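Local coordinates for transcriptional regulator, MarR family (Listeria monocytogenes str. 4b, PDB 2QWW), which probably binds DNA as a dimer through a winged helix-turn-helix domain and regulates transcription, likely as a repressor of the MarR family, at residues Ala45-Ile50 against Leu82-Lys87; Gln32-Ala35 against Thr40-Gln43; Val49-Pro54 against Lys106-Ser111. One frame throughout, in Å; residues are numbered along the deposited sequence.

Contact 1. Residues Ala45-Ile50 against Leu82-Lys87; sequences AMINVI and LGLVVK
I47 lays its CD1 methyl against L84, with L84 CB 3.9 Å from I47 CD1 and L84 CD1 at 4.2 Å. The contact belongs to the winged helix-turn-helix fold of the MarR family. It joins helix 41-52 to the turn and first wing strand that follow helix 69-81, which by family topology is probably the DNA-recognition helix. All four touching residues are buried, and the contact is wholly apolar. The side chains of I47 and L84 cross obliquely. The CB of I47 does not aim straight at the other segment; a bend at the second torsion (chi2 -77°) brings CD1 nearer. I50 behaves differently. Its CB points toward the strand, and an extended chain (chi2 173°) carries CD1 onto the CG1 methyl of V85, 3.9 Å away. Here the two side chains meet at about a right angle. I47 and I50 lie about one helical turn apart, so they present neighbouring methyls to the consecutive residues L84 and V85. The backbones stay well separated, with the CA atoms of I47 and V85 8.0 Å apart. Both isoleucines also touch L103 of strand 100-103, and M46 packs on N75, V76 and L79 of helix 69-81. Helix 41-52 thus touches both the wing strands and the probable recognition helix. Before L84, helix 69-81 ends in a Schellman motif, with G83 at a positive phi of 72°. The chain then turns into strand 85-87. S104 holds this turn through its OG, bonded to the O of G83, and through backbone bonding with L84. On V85, CG1 is the branch that does the touching: besides I50, it has CD1 of I47 at 4.5 Å.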
loop_
_atom_site.group_PDB
_atom_site.type_symbol
_atom_site.label_atom_id
_atom_site.label_comp_id
_atom_site.label_asym_id
_atom_site.label_seq_id
_atom_site.Cartn_x
_atom_site.Cartn_y
_atom_site.Cartn_z
ATOM N N ALA A 45 5.099 -9.782 -3.328
ATOM C CA ALA A 45 3.722 -9.863 -2.861
ATOM C C ALA A 45 3.218 -11.302 -3.001
ATOM O O ALA A 45 2.593 -11.848 -2.086
ATOM C CB ALA A 45 2.845 -8.915 -3.642
HETATM N N MSE A 46 3.518 -11.917 -4.143
HETATM C CA MSE A 46 3.151 -13.316 -4.422
HETATM C C MSE A 46 3.812 -14.260 -3.434
HETATM O O MSE A 46 3.154 -15.131 -2.865
HETATM C CB MSE A 46 3.559 -13.669 -5.851
HETATM C CG MSE A 46 3.289 -15.119 -6.311
HETATM SE SE MSE A 46 3.405 -15.407 -8.291
HETATM C CE MSE A 46 2.027 -14.262 -8.826
ATOM N N ILE A 47 5.116 -14.078 -3.240
ATOM C CA ILE A 47 5.903 -14.898 -2.318
ATOM C C ILE A 47 5.286 -14.860 -0.934
ATOM O O ILE A 47 5.142 -15.888 -0.296
ATOM C CB ILE A 47 7.362 -14.405 -2.207
ATOM C CG1 ILE A 47 8.120 -14.616 -3.517
ATOM C CG2 ILE A 47 8.108 -15.136 -1.089
ATOM C CD1 ILE A 47 8.568 -16.022 -3.782
ATOM N N ASN A 48 4.899 -13.665 -0.502
ATOM C CA ASN A 48 4.315 -13.449 0.811
ATOM C C ASN A 48 2.930 -14.087 0.995
ATOM O O ASN A 48 2.642 -14.636 2.061
ATOM C CB ASN A 48 4.315 -11.951 1.132
ATOM C CG ASN A 48 5.743 -11.394 1.316
ATOM O OD1 ASN A 48 6.631 -12.088 1.823
ATOM N ND2 ASN A 48 5.958 -10.134 0.910
ATOM N N VAL A 49 2.103 -14.037 -0.039
ATOM C CA VAL A 49 0.815 -14.711 -0.025
ATOM C C VAL A 49 1.042 -16.213 0.082
ATOM O O VAL A 49 0.412 -16.880 0.885
ATOM C CB VAL A 49 0.014 -14.440 -1.295
ATOM C CG1 VAL A 49 -1.190 -15.365 -1.393
ATOM C CG2 VAL A 49 -0.431 -12.957 -1.373
ATOM N N ILE A 50 1.965 -16.743 -0.710
ATOM C CA ILE A 50 2.226 -18.191 -0.710
ATOM C C ILE A 50 2.790 -18.660 0.635
ATOM O O ILE A 50 2.584 -19.812 1.055
ATOM C CB ILE A 50 3.155 -18.603 -1.894
ATOM C CG1 ILE A 50 2.495 -18.294 -3.235
ATOM C CG2 ILE A 50 3.462 -20.077 -1.864
ATOM C CD1 ILE A 50 3.406 -18.513 -4.446
ATOM N N LEU A 82 13.216 -19.684 -10.651
ATOM C CA LEU A 82 14.169 -19.225 -9.628
ATOM C C LEU A 82 14.284 -20.106 -8.375
ATOM O O LEU A 82 15.004 -19.751 -7.442
ATOM C CB LEU A 82 13.792 -17.815 -9.175
ATOM C CG LEU A 82 13.851 -16.734 -10.252
ATOM C CD1 LEU A 82 13.346 -15.448 -9.677
ATOM C CD2 LEU A 82 15.281 -16.582 -10.785
ATOM N N GLY A 83 13.557 -21.229 -8.338
ATOM C CA GLY A 83 13.579 -22.157 -7.203
ATOM C C GLY A 83 12.896 -21.668 -5.940
ATOM O O GLY A 83 13.071 -22.249 -4.885
ATOM N N LEU A 84 12.070 -20.637 -6.039
ATOM C CA LEU A 84 11.436 -20.071 -4.864
ATOM C C LEU A 84 10.095 -20.703 -4.486
ATOM O O LEU A 84 9.642 -20.557 -3.358
ATOM C CB LEU A 84 11.285 -18.571 -5.058
ATOM C CG LEU A 84 12.597 -17.867 -5.427
ATOM C CD1 LEU A 84 12.310 -16.428 -5.587
ATOM C CD2 LEU A 84 13.677 -18.104 -4.376
ATOM N N VAL A 85 9.434 -21.364 -5.422
ATOM C CA VAL A 85 8.166 -22.019 -5.128
ATOM C C VAL A 85 8.240 -23.396 -5.697
ATOM O O VAL A 85 8.966 -23.623 -6.661
ATOM C CB VAL A 85 6.931 -21.312 -5.735
ATOM C CG1 VAL A 85 6.908 -19.847 -5.371
ATOM C CG2 VAL A 85 6.877 -21.466 -7.220
ATOM N N VAL A 86 7.467 -24.305 -5.123
ATOM C CA VAL A 86 7.414 -25.669 -5.618
ATOM C C VAL A 86 5.967 -26.049 -5.883
ATOM O O VAL A 86 5.082 -25.706 -5.103
ATOM C CB VAL A 86 8.068 -26.640 -4.632
ATOM C CG1 VAL A 86 9.444 -26.134 -4.269
ATOM C CG2 VAL A 86 7.262 -26.792 -3.381
ATOM N N LYS A 87 5.726 -26.748 -6.986
ATOM C CA LYS A 87 4.379 -27.190 -7.341
ATOM C C LYS A 87 4.045 -28.373 -6.433
ATOM O O LYS A 87 4.916 -29.203 -6.149
ATOM C CB LYS A 87 4.322 -27.651 -8.802
ATOM C CG LYS A 87 4.795 -26.639 -9.814
ATOM C CD LYS A 87 5.034 -27.256 -11.189
ATOM C CE LYS A 87 3.747 -27.533 -11.943
ATOM N NZ LYS A 87 3.999 -28.112 -13.305
#

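Contact 2. Residues Gln32-Ala35 against Thr40-Gln43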
loop_
_atom_site.group_PDB
_atom_site.type_symbol
_atom_site.label_atom_id
_atom_site.label_comp_id
_atom_site.label_asym_id
_atom_site.label_seq_id
_atom_site.Cartn_x
_atom_site.Cartn_y
_atom_site.Cartn_z
ATOM N N GLN A 32 13.861 -0.465 -2.512
ATOM C CA GLN A 32 15.293 -0.727 -2.376
ATOM C C GLN A 32 15.522 -2.136 -1.890
ATOM O O GLN A 32 16.472 -2.783 -2.284
ATOM C CB GLN A 32 15.961 0.136 -1.311
ATOM C CG GLN A 32 16.070 1.600 -1.551
ATOM C CD GLN A 32 16.970 2.257 -0.501
ATOM O OE1 GLN A 32 18.094 1.800 -0.250
ATOM N NE2 GLN A 32 16.489 3.343 0.096
ATOM N N ASN A 33 14.694 -2.565 -0.952
ATOM C CA ASN A 33 14.841 -3.878 -0.376
ATOM C C ASN A 33 14.541 -4.942 -1.428
ATOM O O ASN A 33 15.279 -5.888 -1.573
ATOM C CB ASN A 33 13.895 -4.017 0.811
ATOM C CG ASN A 33 14.183 -5.231 1.646
ATOM O OD1 ASN A 33 15.328 -5.629 1.802
ATOM N ND2 ASN A 33 13.151 -5.810 2.215
ATOM N N ALA A 34 13.453 -4.765 -2.169
ATOM C CA ALA A 34 13.086 -5.714 -3.222
ATOM C C ALA A 34 14.252 -5.870 -4.211
ATOM O O ALA A 34 14.658 -6.985 -4.499
ATOM C CB ALA A 34 11.800 -5.273 -3.929
ATOM N N ALA A 35 14.809 -4.750 -4.665
ATOM C CA ALA A 35 15.954 -4.734 -5.562
ATOM C C ALA A 35 17.125 -5.539 -5.023
ATOM O O ALA A 35 17.776 -6.239 -5.779
ATOM C CB ALA A 35 16.382 -3.304 -5.835
ATOM N N THR A 40 10.852 -8.144 -7.882
ATOM C CA THR A 40 9.980 -7.014 -8.012
ATOM C C THR A 40 9.030 -7.070 -6.825
ATOM O O THR A 40 8.898 -8.104 -6.160
ATOM C CB THR A 40 9.142 -7.100 -9.270
ATOM O OG1 THR A 40 8.267 -8.230 -9.172
ATOM C CG2 THR A 40 10.032 -7.241 -10.517
ATOM N N ILE A 41 8.393 -5.945 -6.558
ATOM C CA ILE A 41 7.404 -5.809 -5.488
ATOM C C ILE A 41 6.229 -6.768 -5.669
ATOM O O ILE A 41 5.689 -7.275 -4.692
ATOM C CB ILE A 41 6.935 -4.317 -5.407
ATOM C CG1 ILE A 41 8.025 -3.469 -4.763
ATOM C CG2 ILE A 41 5.615 -4.140 -4.651
ATOM C CD1 ILE A 41 8.341 -3.800 -3.308
ATOM N N GLN A 42 5.860 -7.022 -6.918
ATOM C CA GLN A 42 4.776 -7.940 -7.263
ATOM C C GLN A 42 5.229 -9.393 -7.004
ATOM O O GLN A 42 4.469 -10.202 -6.473
ATOM C CB GLN A 42 4.335 -7.763 -8.723
ATOM C CG GLN A 42 4.076 -6.316 -9.161
ATOM C CD GLN A 42 5.306 -5.587 -9.745
ATOM O OE1 GLN A 42 5.737 -4.564 -9.215
ATOM N NE2 GLN A 42 5.870 -6.125 -10.831
ATOM N N GLN A 43 6.457 -9.720 -7.384
ATOM C CA GLN A 43 7.040 -11.035 -7.085
ATOM C C GLN A 43 7.079 -11.319 -5.590
ATOM O O GLN A 43 6.811 -12.437 -5.164
ATOM C CB GLN A 43 8.449 -11.171 -7.645
ATOM C CG GLN A 43 8.519 -11.521 -9.129
ATOM C CD GLN A 43 9.955 -11.639 -9.605
ATOM O OE1 GLN A 43 10.747 -10.736 -9.392
ATOM N NE2 GLN A 43 10.291 -12.742 -10.251
#
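The short connection from helix 8-37 to helix 41-52 is closed by a small apolar contact between A34 and I41. The CB of A34 points toward the second helix, and this methyl meets the CD1 methyl of I41 at 3.8 Å. I41 gets there by its end. Its CB bond runs past A34, but CG1 lies beside the backbone N and a further bend (chi2 -65°) swings CD1 back. The backbone C of T40 also lies 4.4 Å from A34 CB. A34 is buried, while T40 and I41 are exposed. By family topology, the contact joins the long N-terminal helix to the first helix of the winged helix-turn-helix domain. Just here helix 41-52 starts with a capping box, T40 being the N-cap. The OG1 of T40 accepts from the backbone N of Q43 at 2.9 Å, in a fairly straight bond (162° at the hydrogen). In return, the N of T40 gives its hydrogen to OE1 of Q43 at 3.0 Å. The T40 N lies in the plane of the Q43 side-chain carbonyl, on a lone pair of OE1. The paired bonds hold OG1 and OE1 in place and so restrict the rotation of both side chains. Q42 packs against I66 of the second subunit.

Contact 3. Residues Val49-Pro54 against Lys106-Ser111; sequences VIYSTP and KGEDLS
Y51 is where V49-P54 meets K106-S111, and it touches E108 and S111. The contact joins helix 41-52 of the winged helix-turn-helix domain to helix 105-115, which follows the wing. Before Y51 come V49 and I50, which turn to other parts of that domain: both pack on I56 of strand 56-57, and V49 also on L61 and L65 of helix 58-65. Y51 itself points its CB toward helix 105-115. Its ring swings out with CG anti to the backbone N (chi1 -174°) and reaches two residues almost one turn apart on that helix. The ring atom CE1 lies 3.8 Å from CG of E108, and Y51 CD1 is 4.1 Å from the same carbon. The approach to the ring is oblique. The two side chains cross at about a right angle, and the ring and carboxylate planes are 59° apart. On the other half of the ring, CD2 is 3.9 Å from OG of S111. That hydroxyl takes its polar partner in OD1 of N48, nearly one turn back on the tyrosine's own helix. After S52 the helix ends, and T53 leaves helical geometry; its OG1 is bonded to NH1 of R64. The contact at Y51 therefore rests on van der Waals touch. The glutamate offers its methylene carbons to the ring, not its charge. The S111 hydroxyl, bonded to N48 OD1, only packs against the ring.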
loop_
_atom_site.group_PDB
_atom_site.type_symbol
_atom_site.label_atom_id
_atom_site.label_comp_id
_atom_site.label_asym_id
_atom_site.label_seq_id
_atom_site.Cartn_x
_atom_site.Cartn_y
_atom_site.Cartn_z
ATOM N N VAL A 49 2.103 -14.037 -0.039
ATOM C CA VAL A 49 0.815 -14.711 -0.025
ATOM C C VAL A 49 1.042 -16.213 0.082
ATOM O O VAL A 49 0.412 -16.880 0.885
ATOM C CB VAL A 49 0.014 -14.440 -1.295
ATOM C CG1 VAL A 49 -1.190 -15.365 -1.393
ATOM C CG2 VAL A 49 -0.431 -12.957 -1.373
ATOM N N ILE A 50 1.965 -16.743 -0.710
ATOM C CA ILE A 50 2.226 -18.191 -0.710
ATOM C C ILE A 50 2.790 -18.660 0.635
ATOM O O ILE A 50 2.584 -19.812 1.055
ATOM C CB ILE A 50 3.155 -18.603 -1.894
ATOM C CG1 ILE A 50 2.495 -18.294 -3.235
ATOM C CG2 ILE A 50 3.462 -20.077 -1.864
ATOM C CD1 ILE A 50 3.406 -18.513 -4.446
ATOM N N TYR A 51 3.518 -17.782 1.308
ATOM C CA TYR A 51 4.103 -18.112 2.596
ATOM C C TYR A 51 3.018 -18.312 3.655
ATOM O O TYR A 51 3.094 -19.239 4.452
ATOM C CB TYR A 51 5.055 -17.001 3.046
ATOM C CG TYR A 51 5.826 -17.310 4.315
ATOM C CD1 TYR A 51 6.605 -18.460 4.420
ATOM C CD2 TYR A 51 5.812 -16.432 5.391
ATOM C CE1 TYR A 51 7.325 -18.740 5.571
ATOM C CE2 TYR A 51 6.525 -16.701 6.547
ATOM C CZ TYR A 51 7.286 -17.860 6.630
ATOM O OH TYR A 51 8.005 -18.126 7.773
ATOM N N SER A 52 2.011 -17.447 3.650
ATOM C CA SER A 52 0.946 -17.525 4.644
ATOM C C SER A 52 -0.124 -18.564 4.314
ATOM O O SER A 52 -0.898 -18.963 5.189
ATOM C CB SER A 52 0.281 -16.162 4.807
ATOM O OG SER A 52 -0.399 -15.770 3.624
ATOM N N THR A 53 -0.173 -18.993 3.057
ATOM C CA THR A 53 -1.174 -19.932 2.620
ATOM C C THR A 53 -0.552 -20.991 1.723
ATOM O O THR A 53 -0.756 -20.984 0.509
ATOM C CB THR A 53 -2.286 -19.193 1.893
ATOM O OG1 THR A 53 -2.642 -18.038 2.661
ATOM C CG2 THR A 53 -3.525 -20.097 1.705
ATOM N N PRO A 54 0.241 -21.892 2.320
ATOM C CA PRO A 54 0.817 -22.965 1.550
ATOM C C PRO A 54 -0.263 -23.875 1.009
ATOM O O PRO A 54 -1.188 -24.237 1.725
ATOM C CB PRO A 54 1.698 -23.709 2.556
ATOM C CG PRO A 54 1.238 -23.304 3.863
ATOM C CD PRO A 54 0.670 -21.933 3.728
ATOM N N LYS A 106 14.441 -21.414 0.132
ATOM C CA LYS A 106 14.965 -20.145 -0.344
ATOM C C LYS A 106 13.848 -19.141 -0.500
ATOM O O LYS A 106 14.053 -17.958 -0.263
ATOM C CB LYS A 106 15.683 -20.305 -1.680
ATOM C CG LYS A 106 16.490 -19.070 -2.106
ATOM C CD LYS A 106 17.446 -18.605 -0.977
ATOM C CE LYS A 106 18.556 -17.695 -1.480
ATOM N NZ LYS A 106 19.592 -18.441 -2.270
ATOM N N GLY A 107 12.674 -19.604 -0.919
ATOM C CA GLY A 107 11.498 -18.728 -0.968
ATOM C C GLY A 107 11.178 -18.189 0.424
ATOM O O GLY A 107 10.873 -17.005 0.582
ATOM N N GLU A 108 11.238 -19.059 1.436
ATOM C CA GLU A 108 10.933 -18.659 2.822
ATOM C C GLU A 108 11.941 -17.600 3.297
ATOM O O GLU A 108 11.561 -16.558 3.841
ATOM C CB GLU A 108 10.920 -19.893 3.765
ATOM C CG GLU A 108 9.757 -20.881 3.518
ATOM C CD GLU A 108 9.851 -22.196 4.316
ATOM O OE1 GLU A 108 10.794 -22.357 5.125
ATOM O OE2 GLU A 108 8.972 -23.078 4.126
ATOM N N ASP A 109 13.221 -17.857 3.023
ATOM C CA ASP A 109 14.325 -16.968 3.396
ATOM C C ASP A 109 14.153 -15.548 2.870
ATOM O O ASP A 109 14.309 -14.599 3.638
ATOM C CB ASP A 109 15.653 -17.531 2.898
ATOM C CG ASP A 109 16.004 -18.875 3.533
ATOM O OD1 ASP A 109 15.340 -19.260 4.522
ATOM O OD2 ASP A 109 16.941 -19.553 3.036
ATOM N N LEU A 110 13.832 -15.405 1.578
ATOM C CA LEU A 110 13.613 -14.081 0.971
ATOM C C LEU A 110 12.315 -13.429 1.424
ATOM O O LEU A 110 12.240 -12.193 1.503
ATOM C CB LEU A 110 13.622 -14.152 -0.562
ATOM C CG LEU A 110 14.869 -14.746 -1.212
ATOM C CD1 LEU A 110 14.685 -14.824 -2.711
ATOM C CD2 LEU A 110 16.092 -13.933 -0.861
ATOM N N SER A 111 11.275 -14.232 1.657
ATOM C CA SER A 111 10.025 -13.700 2.198
ATOM C C SER A 111 10.368 -12.993 3.514
ATOM O O SER A 111 10.051 -11.824 3.703
ATOM C CB SER A 111 9.022 -14.817 2.470
ATOM O OG SER A 111 7.782 -14.267 2.877
#

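All three contacts use helix 41-52. Contact 2 comes first along the chain, at the start of this helix. Contacts 1 and 3 follow together and share V49 and I50. Their centres lie about 6 Å apart, and they touch where I47 CG2 packs on S111 CB at 3.7 Å and L84 meets K106. The centre of contact 2 is about 13 Å from that of contact 1 and 14 Å from that of contact 3. The same helix thus meets the end of the long helix 8-37, then the wing strand 85-87 and helix 105-115. This joins the probable DNA-binding domain to the long helix that enters it and to the helix that follows its wing.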